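Local structure of uncharacterized protein (Bacteroides ovatus CL02T12C04, 6PTM) at residues E440-C451 with I723-A731; R585-L595 with L674-V685. The protein is probably a GH42-family exo-acting carrageenase that hydrolyses glycosidic bonds in carrageenan, a sulfated galactan of red algae. All coordinates share one frame; numbering follows the deposited sequence.

Interaction 1 of 2, residues E440-C451 with I723-A731; sequences EKNYAFDWVEIC and IVNIGKSDA
A single beta bridge, Y443 with G727, joins the loop ahead of helix 448-460, probably part of the catalytic beta/alpha barrel expected of a GH42 enzyme, to the turn that follows strand 718-725 of the C-terminal antiparallel sheet. Two backbone hydrogen bonds make it. A444 N donates to I726 O at 2.8 Å, nearly straight at 170°, and K728 N donates to N442 O at 3.0 Å with a more bent N-H...O angle of 144°. I726 O also lies at the edge of the Y443 ring, close to its plane.

I726 carries most of the apolar contact. With CG2 anti to the backbone N and CG1 beside it (chi1 -51°), the two branches diverge: CG2 packs against Y443, F445 and W447, reaching W447 CB at 3.5 Å and Y443 CD1 at 3.7 Å, while CD1 approaches C451 SG at 4.2 Å. W447 in turn sets its NE1 over the centre of the Y443 ring, and the opposite face of that ring meets N442 ND2 nearer the rim.

On the outer side K728 bends at its third and fourth torsions to run beside the backbone, and its NZ donates to K441 O at 3.2 Å from above the carbonyl plane. The turn is shaped by N725, whose OD1 accepts from G727 N at 2.9 Å, an Asx turn, while its ND2 reaches S729 O. N442 is held from beyond the contact by R702 and P705. The chemistry pairs a few backbone N-H and C=O groups beside a buried isoleucine, leaving K728 on the exposed side of the contact.

Interaction 2 of 2, residues R585-L595 with L674-V685; sequences RIYEKLNFSGL and LNEMKNEALAAV
Helices 585-590 and 674-685 pass with their axes 10.3 Å apart at closest approach, running broadly the same way at a crossing angle of -51°. The CA atoms of I586 and L674, and of L590 and K678, are nearest neighbours across the pair; past the end of the first helix, the loop through S593 and L595 carries the contact on to L682 and V685.

L674 reaches in among three side chains. Its CD2 lies against R585 CG at 3.5 Å, its CD1 meets I586 CD1 and its CG sits near K589 CG. The ethyl branch of I586, anti to the backbone N (chi1 179°), carries CD1 on to M677 SD at 3.7 Å. Further along, L590 CD2 rests on the backbone and CB of K678.

Both helices flank the parallel five-stranded sheet of an alpha/beta domain: I586 and M677 both touch V616 on strand 614-617, so the sheet packs against the apolar side of the pair. On the polar side K589 bends at chi2 (68°) and brings NZ to N675 OD1 at 2.6 Å, a short contact of doubtful geometry. K678 stays extended and reaches a water, its NZ donating at 3.1 Å. That water donates to K589 O at 2.8 Å, accepts from F592 N and is hydrogen-bonded to S593 OG, linking the end of helix 585-590 to K678. Beyond it, L595 CD1 touches both L682 CD2 at 3.9 Å and V685 CG1.

How the interactions relate
Interaction 2 is nested within the chain loop that interaction 1 closes: 440-451 comes first, then 585-595, 674-685 and finally 723-731. Their centres are 18 Å apart. Interaction 1 joins the probable catalytic domain, of the GH42 beta-galactosidase type, to the C-terminal antiparallel sheet, whereas interaction 2 lies within the domain with the five-stranded parallel sheet, which lies between them along the chain. Helix 579-590 bridges the two: Y443 OH makes a probable hydrogen bond with E588 OE2, and W447 packs on Y587. N591, just past that helix, also bonds E708 of strand 707-715. Three parts of the enzyme therefore meet around one helix end, illustrating how segments far apart in sequence meet where domains adjoin.

Interaction 1 of 2, residues E440-C451 with I723-A731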
loop_
_atom_site.group_PDB
_atom_site.type_symbol
_atom_site.label_atom_id
_atom_site.label_comp_id
_atom_site.label_asym_id
_atom_site.label_seq_id
_atom_site.Cartn_x
_atom_site.Cartn_y
_atom_site.Cartn_z
ATOM N N GLU A 440 6.243 -8.469 16.225
ATOM C CA GLU A 440 6.344 -7.834 17.570
ATOM C C GLU A 440 7.658 -8.224 18.234
ATOM O O GLU A 440 8.123 -7.469 19.099
ATOM C CB GLU A 440 5.159 -8.194 18.467
ATOM C CG GLU A 440 3.865 -7.580 17.976
ATOM C CD GLU A 440 2.645 -7.806 18.861
ATOM O OE1 GLU A 440 2.663 -7.326 20.008
ATOM O OE2 GLU A 440 1.668 -8.400 18.373
ATOM N N LYS A 441 8.289 -9.310 17.827
ATOM C CA LYS A 441 9.603 -9.667 18.419
ATOM C C LYS A 441 10.626 -8.561 18.137
ATOM O O LYS A 441 11.424 -8.236 19.045
ATOM C CB LYS A 441 10.120 -11.004 17.899
ATOM C CG LYS A 441 9.372 -12.209 18.458
ATOM C CD LYS A 441 9.394 -12.300 19.994
ATOM C CE LYS A 441 8.075 -12.719 20.625
ATOM N NZ LYS A 441 7.915 -14.190 20.589
ATOM N N ASN A 442 10.616 -7.986 16.942
ATOM C CA ASN A 442 11.756 -7.125 16.541
ATOM C C ASN A 442 11.335 -5.680 16.239
ATOM O O ASN A 442 12.193 -4.804 16.392
ATOM C CB ASN A 442 12.539 -7.701 15.362
ATOM C CG ASN A 442 13.859 -6.984 15.218
ATOM O OD1 ASN A 442 14.614 -6.949 16.183
ATOM N ND2 ASN A 442 14.109 -6.342 14.078
ATOM N N TYR A 443 10.082 -5.436 15.848
ATOM C CA TYR A 443 9.688 -4.227 15.084
ATOM C C TYR A 443 8.668 -3.418 15.881
ATOM O O TYR A 443 7.902 -3.995 16.669
ATOM C CB TYR A 443 9.199 -4.610 13.683
ATOM C CG TYR A 443 10.222 -5.378 12.870
ATOM C CD1 TYR A 443 11.248 -4.715 12.215
ATOM C CD2 TYR A 443 10.170 -6.753 12.754
ATOM C CE1 TYR A 443 12.184 -5.391 11.457
ATOM C CE2 TYR A 443 11.108 -7.452 12.007
ATOM C CZ TYR A 443 12.113 -6.766 11.347
ATOM O OH TYR A 443 13.075 -7.399 10.621
ATOM N N ALA A 444 8.594 -2.123 15.571
ATOM C CA ALA A 444 7.644 -1.183 16.191
ATOM C C ALA A 444 6.230 -1.357 15.652
ATOM O O ALA A 444 5.297 -0.786 16.260
ATOM C CB ALA A 444 8.100 0.227 15.960
ATOM N N PHE A 445 6.074 -1.912 14.455
ATOM C CA PHE A 445 4.766 -1.948 13.756
ATOM C C PHE A 445 4.838 -3.033 12.683
ATOM O O PHE A 445 5.929 -3.547 12.370
ATOM C CB PHE A 445 4.361 -0.579 13.163
ATOM C CG PHE A 445 5.386 0.050 12.243
ATOM C CD1 PHE A 445 5.461 -0.302 10.907
ATOM C CD2 PHE A 445 6.258 1.009 12.710
ATOM C CE1 PHE A 445 6.421 0.254 10.073
ATOM C CE2 PHE A 445 7.223 1.557 11.877
ATOM C CZ PHE A 445 7.316 1.162 10.566
ATOM N N ASP A 446 3.696 -3.329 12.086
ATOM C CA ASP A 446 3.634 -4.326 10.998
ATOM C C ASP A 446 4.159 -3.625 9.738
ATOM O O ASP A 446 3.364 -2.947 9.081
ATOM C CB ASP A 446 2.215 -4.896 10.864
ATOM C CG ASP A 446 2.131 -5.894 9.715
ATOM O OD1 ASP A 446 3.199 -6.210 9.144
ATOM O OD2 ASP A 446 1.016 -6.325 9.397
ATOM N N TRP A 447 5.447 -3.802 9.435
ATOM C CA TRP A 447 6.189 -3.149 8.323
ATOM C C TRP A 447 6.015 -3.901 6.989
ATOM O O TRP A 447 6.575 -3.429 5.993
ATOM C CB TRP A 447 7.695 -3.051 8.655
ATOM C CG TRP A 447 8.352 -4.389 8.843
ATOM C CD1 TRP A 447 8.058 -5.306 9.818
ATOM C CD2 TRP A 447 9.348 -5.017 8.010
ATOM N NE1 TRP A 447 8.817 -6.435 9.675
ATOM C CE2 TRP A 447 9.633 -6.285 8.585
ATOM C CE3 TRP A 447 10.048 -4.633 6.864
ATOM C CZ2 TRP A 447 10.544 -7.171 8.023
ATOM C CZ3 TRP A 447 10.982 -5.495 6.333
ATOM C CH2 TRP A 447 11.210 -6.751 6.891
ATOM N N VAL A 448 5.359 -5.061 6.958
ATOM C CA VAL A 448 5.528 -6.047 5.848
ATOM C C VAL A 448 4.797 -5.538 4.588
ATOM O O VAL A 448 5.374 -5.662 3.495
ATOM C CB VAL A 448 5.087 -7.477 6.245
ATOM C CG1 VAL A 448 5.140 -8.413 5.063
ATOM C CG2 VAL A 448 5.970 -8.060 7.337
ATOM N N GLU A 449 3.587 -4.986 4.718
ATOM C CA GLU A 449 2.832 -4.486 3.537
ATOM C C GLU A 449 3.528 -3.258 2.914
ATOM O O GLU A 449 3.757 -3.270 1.668
ATOM C CB GLU A 449 1.390 -4.231 3.930
ATOM C CG GLU A 449 0.681 -5.505 4.313
ATOM C CD GLU A 449 -0.762 -5.290 4.715
ATOM O OE1 GLU A 449 -1.432 -4.396 4.125
ATOM O OE2 GLU A 449 -1.181 -5.994 5.630
ATOM N N ILE A 450 3.858 -2.216 3.692
ATOM C CA ILE A 450 4.429 -0.956 3.117
ATOM C C ILE A 450 5.897 -1.130 2.681
ATOM O O ILE A 450 6.383 -0.255 1.942
ATOM C CB ILE A 450 4.264 0.230 4.073
ATOM C CG1 ILE A 450 4.943 0.025 5.427
ATOM C CG2 ILE A 450 2.789 0.594 4.228
ATOM C CD1 ILE A 450 4.963 1.300 6.264
ATOM N N CYS A 451 6.615 -2.153 3.155
ATOM C CA CYS A 451 7.988 -2.456 2.686
ATOM C C CYS A 451 7.941 -3.572 1.624
ATOM O O CYS A 451 8.125 -3.291 0.439
ATOM C CB CYS A 451 8.917 -2.793 3.836
ATOM S SG CYS A 451 9.242 -1.365 4.909
ATOM N N ILE A 723 17.295 7.042 6.683
ATOM C CA ILE A 723 17.256 5.965 7.715
ATOM C C ILE A 723 15.902 6.038 8.382
ATOM O O ILE A 723 15.529 7.153 8.802
ATOM C CB ILE A 723 18.370 6.079 8.761
ATOM C CG1 ILE A 723 19.736 6.351 8.148
ATOM C CG2 ILE A 723 18.378 4.827 9.610
ATOM C CD1 ILE A 723 20.809 6.612 9.203
ATOM N N VAL A 724 15.204 4.903 8.467
ATOM C CA VAL A 724 13.988 4.791 9.310
ATOM C C VAL A 724 14.202 3.632 10.279
ATOM O O VAL A 724 14.494 2.533 9.830
ATOM C CB VAL A 724 12.732 4.570 8.453
ATOM C CG1 VAL A 724 11.485 4.584 9.311
ATOM C CG2 VAL A 724 12.663 5.565 7.322
ATOM N N ASN A 725 14.031 3.882 11.571
ATOM C CA ASN A 725 14.089 2.812 12.587
ATOM C C ASN A 725 12.717 2.133 12.649
ATOM O O ASN A 725 11.786 2.710 13.238
ATOM C CB ASN A 725 14.548 3.336 13.937
ATOM C CG ASN A 725 14.777 2.219 14.927
ATOM O OD1 ASN A 725 14.782 1.043 14.556
ATOM N ND2 ASN A 725 15.000 2.575 16.181
ATOM N N ILE A 726 12.626 0.948 12.047
ATOM C CA ILE A 726 11.415 0.083 12.021
ATOM C C ILE A 726 11.472 -0.792 13.277
ATOM O O ILE A 726 10.471 -1.416 13.592
ATOM C CB ILE A 726 11.375 -0.782 10.747
ATOM C CG1 ILE A 726 11.571 0.039 9.474
ATOM C CG2 ILE A 726 10.066 -1.552 10.670
ATOM C CD1 ILE A 726 11.806 -0.822 8.222
ATOM N N GLY A 727 12.611 -0.809 13.969
ATOM C CA GLY A 727 12.821 -1.611 15.191
ATOM C C GLY A 727 12.030 -1.092 16.391
ATOM O O GLY A 727 11.707 0.110 16.471
ATOM N N LYS A 728 11.804 -1.949 17.375
ATOM C CA LYS A 728 10.931 -1.605 18.514
ATOM C C LYS A 728 11.736 -0.972 19.647
ATOM O O LYS A 728 11.132 -0.693 20.685
ATOM C CB LYS A 728 10.282 -2.864 19.072
ATOM C CG LYS A 728 11.300 -3.804 19.684
ATOM C CD LYS A 728 10.776 -5.196 19.868
ATOM C CE LYS A 728 10.050 -5.381 21.173
ATOM N NZ LYS A 728 10.360 -6.737 21.677
ATOM N N SER A 729 13.045 -0.804 19.516
ATOM C CA SER A 729 13.829 -0.110 20.577
ATOM C C SER A 729 14.855 0.796 19.912
ATOM O O SER A 729 15.023 0.688 18.714
ATOM C CB SER A 729 14.450 -1.095 21.580
ATOM O OG SER A 729 15.437 -1.907 20.952
ATOM N N ASP A 730 15.488 1.669 20.692
ATOM C CA ASP A 730 16.545 2.598 20.228
ATOM C C ASP A 730 17.645 1.806 19.506
ATOM O O ASP A 730 18.087 0.720 19.963
ATOM C CB ASP A 730 17.119 3.421 21.387
ATOM C CG ASP A 730 16.132 4.379 22.024
ATOM O OD1 ASP A 730 14.971 4.477 21.559
ATOM O OD2 ASP A 730 16.515 5.004 22.977
ATOM N N ALA A 731 18.101 2.376 18.406
ATOM C CA ALA A 731 19.227 1.867 17.626
ATOM C C ALA A 731 20.267 2.980 17.548
ATOM O O ALA A 731 19.886 4.147 17.421
ATOM C CB ALA A 731 18.717 1.443 16.259
#

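Interaction 2 of 2, residues R585-L595 with L674-V685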
loop_
_atom_site.group_PDB
_atom_site.type_symbol
_atom_site.label_atom_id
_atom_site.label_comp_id
_atom_site.label_asym_id
_atom_site.label_seq_id
_atom_site.Cartn_x
_atom_site.Cartn_y
_atom_site.Cartn_z
ATOM N N ARG A 585 11.316 -14.287 5.114
ATOM C CA ARG A 585 12.565 -14.567 5.864
ATOM C C ARG A 585 13.759 -14.073 5.032
ATOM O O ARG A 585 14.644 -13.390 5.613
ATOM C CB ARG A 585 12.647 -16.047 6.266
ATOM C CG ARG A 585 13.734 -16.348 7.298
ATOM C CD ARG A 585 13.838 -17.834 7.704
ATOM N NE ARG A 585 12.499 -18.308 8.034
ATOM C CZ ARG A 585 11.742 -19.074 7.253
ATOM N NH1 ARG A 585 12.186 -19.558 6.105
ATOM N NH2 ARG A 585 10.514 -19.346 7.637
ATOM N N ILE A 586 13.765 -14.316 3.714
ATOM C CA ILE A 586 14.901 -13.939 2.837
ATOM C C ILE A 586 14.842 -12.416 2.581
ATOM O O ILE A 586 15.908 -11.761 2.645
ATOM C CB ILE A 586 14.996 -14.784 1.541
ATOM C CG1 ILE A 586 16.164 -14.326 0.666
ATOM C CG2 ILE A 586 13.717 -14.773 0.722
ATOM C CD1 ILE A 586 17.533 -14.264 1.359
ATOM N N TYR A 587 13.656 -11.841 2.383
ATOM C CA TYR A 587 13.481 -10.363 2.257
ATOM C C TYR A 587 14.080 -9.656 3.472
ATOM O O TYR A 587 14.880 -8.734 3.307
ATOM C CB TYR A 587 12.003 -9.985 2.172
ATOM C CG TYR A 587 11.740 -8.514 2.022
ATOM C CD1 TYR A 587 11.968 -7.860 0.821
ATOM C CD2 TYR A 587 11.331 -7.752 3.103
ATOM C CE1 TYR A 587 11.748 -6.493 0.682
ATOM C CE2 TYR A 587 11.094 -6.384 2.982
ATOM C CZ TYR A 587 11.280 -5.758 1.762
ATOM O OH TYR A 587 11.047 -4.438 1.644
ATOM N N GLU A 588 13.663 -10.058 4.674
ATOM C CA GLU A 588 14.140 -9.477 5.967
ATOM C C GLU A 588 15.668 -9.615 6.067
ATOM O O GLU A 588 16.371 -8.665 6.509
ATOM C CB GLU A 588 13.449 -10.211 7.106
ATOM C CG GLU A 588 13.849 -9.759 8.485
ATOM C CD GLU A 588 13.067 -10.461 9.580
ATOM O OE1 GLU A 588 13.038 -11.721 9.582
ATOM O OE2 GLU A 588 12.510 -9.758 10.435
ATOM N N LYS A 589 16.174 -10.775 5.675
ATOM C CA LYS A 589 17.617 -11.079 5.726
ATOM C C LYS A 589 18.376 -10.091 4.848
ATOM O O LYS A 589 19.452 -9.706 5.246
ATOM C CB LYS A 589 17.850 -12.538 5.321
ATOM C CG LYS A 589 19.267 -13.003 5.528
ATOM C CD LYS A 589 19.619 -13.074 7.006
ATOM C CE LYS A 589 20.917 -13.790 7.264
ATOM N NZ LYS A 589 21.141 -13.869 8.730
ATOM N N LEU A 590 17.818 -9.666 3.709
ATOM C CA LEU A 590 18.549 -8.837 2.728
ATOM C C LEU A 590 18.275 -7.335 2.928
ATOM O O LEU A 590 19.032 -6.565 2.408
ATOM C CB LEU A 590 18.167 -9.261 1.305
ATOM C CG LEU A 590 18.520 -10.686 0.874
ATOM C CD1 LEU A 590 18.065 -10.904 -0.565
ATOM C CD2 LEU A 590 20.007 -10.978 1.030
ATOM N N ASN A 591 17.218 -6.945 3.626
ATOM C CA ASN A 591 16.621 -5.589 3.527
ATOM C C ASN A 591 17.303 -4.529 4.412
ATOM O O ASN A 591 16.921 -3.325 4.293
ATOM C CB ASN A 591 15.151 -5.568 3.929
ATOM C CG ASN A 591 14.507 -4.264 3.520
ATOM O OD1 ASN A 591 14.646 -3.866 2.368
ATOM N ND2 ASN A 591 13.855 -3.594 4.454
ATOM N N PHE A 592 18.298 -4.891 5.222
ATOM C CA PHE A 592 18.934 -3.918 6.142
ATOM C C PHE A 592 20.412 -3.775 5.798
ATOM O O PHE A 592 21.196 -3.545 6.710
ATOM C CB PHE A 592 18.678 -4.330 7.603
ATOM C CG PHE A 592 17.215 -4.406 7.925
ATOM C CD1 PHE A 592 16.504 -5.570 7.669
ATOM C CD2 PHE A 592 16.533 -3.301 8.386
ATOM C CE1 PHE A 592 15.153 -5.636 7.915
ATOM C CE2 PHE A 592 15.178 -3.374 8.643
ATOM C CZ PHE A 592 14.483 -4.536 8.382
ATOM N N SER A 593 20.760 -3.803 4.511
ATOM C CA SER A 593 22.165 -3.694 4.026
ATOM C C SER A 593 22.350 -2.446 3.154
ATOM O O SER A 593 23.346 -2.407 2.424
ATOM C CB SER A 593 22.579 -4.948 3.277
ATOM O OG SER A 593 22.459 -6.090 4.099
ATOM N N GLY A 594 21.396 -1.498 3.146
ATOM C CA GLY A 594 21.506 -0.254 2.378
ATOM C C GLY A 594 21.013 -0.353 0.935
ATOM O O GLY A 594 21.125 0.648 0.200
ATOM N N LEU A 595 20.506 -1.508 0.520
ATOM C CA LEU A 595 20.078 -1.789 -0.876
ATOM C C LEU A 595 18.570 -1.959 -0.927
ATOM O O LEU A 595 17.985 -2.639 -0.089
ATOM C CB LEU A 595 20.724 -3.086 -1.344
ATOM C CG LEU A 595 22.245 -3.082 -1.464
ATOM C CD1 LEU A 595 22.719 -4.472 -1.838
ATOM C CD2 LEU A 595 22.705 -2.022 -2.464
ATOM N N LEU A 674 20.631 -19.445 4.722
ATOM C CA LEU A 674 20.249 -18.020 4.595
ATOM C C LEU A 674 21.510 -17.160 4.654
ATOM O O LEU A 674 21.655 -16.249 3.812
ATOM C CB LEU A 674 19.295 -17.710 5.743
ATOM C CG LEU A 674 18.136 -16.788 5.429
ATOM C CD1 LEU A 674 17.650 -16.946 4.006
ATOM C CD2 LEU A 674 17.007 -17.052 6.399
ATOM N N ASN A 675 22.435 -17.474 5.565
ATOM C CA ASN A 675 23.681 -16.675 5.721
ATOM C C ASN A 675 24.495 -16.788 4.442
ATOM O O ASN A 675 24.882 -15.755 3.903
ATOM C CB ASN A 675 24.486 -17.052 6.969
ATOM C CG ASN A 675 23.917 -16.428 8.225
ATOM O OD1 ASN A 675 23.011 -15.592 8.172
ATOM N ND2 ASN A 675 24.443 -16.824 9.369
ATOM N N GLU A 676 24.715 -17.998 3.948
ATOM C CA GLU A 676 25.420 -18.186 2.663
ATOM C C GLU A 676 24.672 -17.412 1.575
ATOM O O GLU A 676 25.317 -16.760 0.748
ATOM C CB GLU A 676 25.485 -19.665 2.278
ATOM C CG GLU A 676 26.285 -20.507 3.255
ATOM C CD GLU A 676 26.340 -21.981 2.906
ATOM O OE1 GLU A 676 25.766 -22.355 1.872
ATOM O OE2 GLU A 676 26.991 -22.742 3.662
ATOM N N MET A 677 23.348 -17.522 1.529
ATOM C CA MET A 677 22.596 -16.881 0.411
ATOM C C MET A 677 22.844 -15.371 0.482
ATOM O O MET A 677 23.201 -14.772 -0.542
ATOM C CB MET A 677 21.099 -17.195 0.498
ATOM C CG MET A 677 20.260 -16.472 -0.540
ATOM S SD MET A 677 18.625 -17.216 -0.674
ATOM C CE MET A 677 19.036 -18.686 -1.627
ATOM N N LYS A 678 22.738 -14.774 1.677
ATOM C CA LYS A 678 23.034 -13.324 1.847
ATOM C C LYS A 678 24.478 -13.017 1.430
ATOM O O LYS A 678 24.688 -12.033 0.676
ATOM C CB LYS A 678 22.765 -12.844 3.271
ATOM C CG LYS A 678 23.271 -11.433 3.534
ATOM C CD LYS A 678 22.933 -10.934 4.923
ATOM C CE LYS A 678 23.591 -9.613 5.250
ATOM N NZ LYS A 678 22.828 -8.903 6.293
ATOM N N ASN A 679 25.466 -13.801 1.893
ATOM C CA ASN A 679 26.900 -13.550 1.577
ATOM C C ASN A 679 27.083 -13.567 0.062
ATOM O O ASN A 679 27.726 -12.649 -0.494
ATOM C CB ASN A 679 27.845 -14.564 2.231
ATOM C CG ASN A 679 27.847 -14.449 3.736
ATOM O OD1 ASN A 679 27.384 -13.450 4.284
ATOM N ND2 ASN A 679 28.322 -15.485 4.412
ATOM N N GLU A 680 26.538 -14.569 -0.623
ATOM C CA GLU A 680 26.704 -14.617 -2.104
ATOM C C GLU A 680 25.960 -13.421 -2.746
ATOM O O GLU A 680 26.511 -12.789 -3.657
ATOM C CB GLU A 680 26.275 -15.994 -2.610
ATOM C CG GLU A 680 27.173 -17.097 -2.076
ATOM C CD GLU A 680 28.563 -17.120 -2.688
ATOM O OE1 GLU A 680 28.817 -16.346 -3.610
ATOM O OE2 GLU A 680 29.385 -17.909 -2.226
ATOM N N ALA A 681 24.768 -13.073 -2.265
ATOM C CA ALA A 681 23.975 -11.950 -2.849
ATOM C C ALA A 681 24.789 -10.650 -2.781
ATOM O O ALA A 681 24.931 -9.953 -3.804
ATOM C CB ALA A 681 22.642 -11.810 -2.149
ATOM N N LEU A 682 25.340 -10.331 -1.613
ATOM C CA LEU A 682 26.090 -9.061 -1.436
ATOM C C LEU A 682 27.405 -9.122 -2.242
ATOM O O LEU A 682 27.794 -8.079 -2.797
ATOM C CB LEU A 682 26.289 -8.792 0.055
ATOM C CG LEU A 682 25.000 -8.528 0.838
ATOM C CD1 LEU A 682 25.331 -8.163 2.282
ATOM C CD2 LEU A 682 24.183 -7.408 0.216
ATOM N N ALA A 683 28.026 -10.292 -2.409
ATOM C CA ALA A 683 29.255 -10.406 -3.235
ATOM C C ALA A 683 28.922 -10.033 -4.686
ATOM O O ALA A 683 29.723 -9.329 -5.350
ATOM C CB ALA A 683 29.825 -11.805 -3.122
ATOM N N ALA A 684 27.770 -10.500 -5.187
ATOM C CA ALA A 684 27.327 -10.263 -6.577
ATOM C C ALA A 684 27.134 -8.760 -6.737
ATOM O O ALA A 684 27.400 -8.207 -7.822
ATOM C CB ALA A 684 26.064 -11.042 -6.899
ATOM N N VAL A 685 26.676 -8.086 -5.687
ATOM C CA VAL A 685 26.451 -6.628 -5.838
ATOM C C VAL A 685 27.819 -5.923 -5.804
ATOM O O VAL A 685 28.041 -5.011 -6.634
ATOM C CB VAL A 685 25.461 -6.115 -4.787
ATOM C CG1 VAL A 685 25.318 -4.600 -4.885
ATOM C CG2 VAL A 685 24.113 -6.807 -4.913
HETATM O O HOH W 1 20.427 -7.121 5.451
#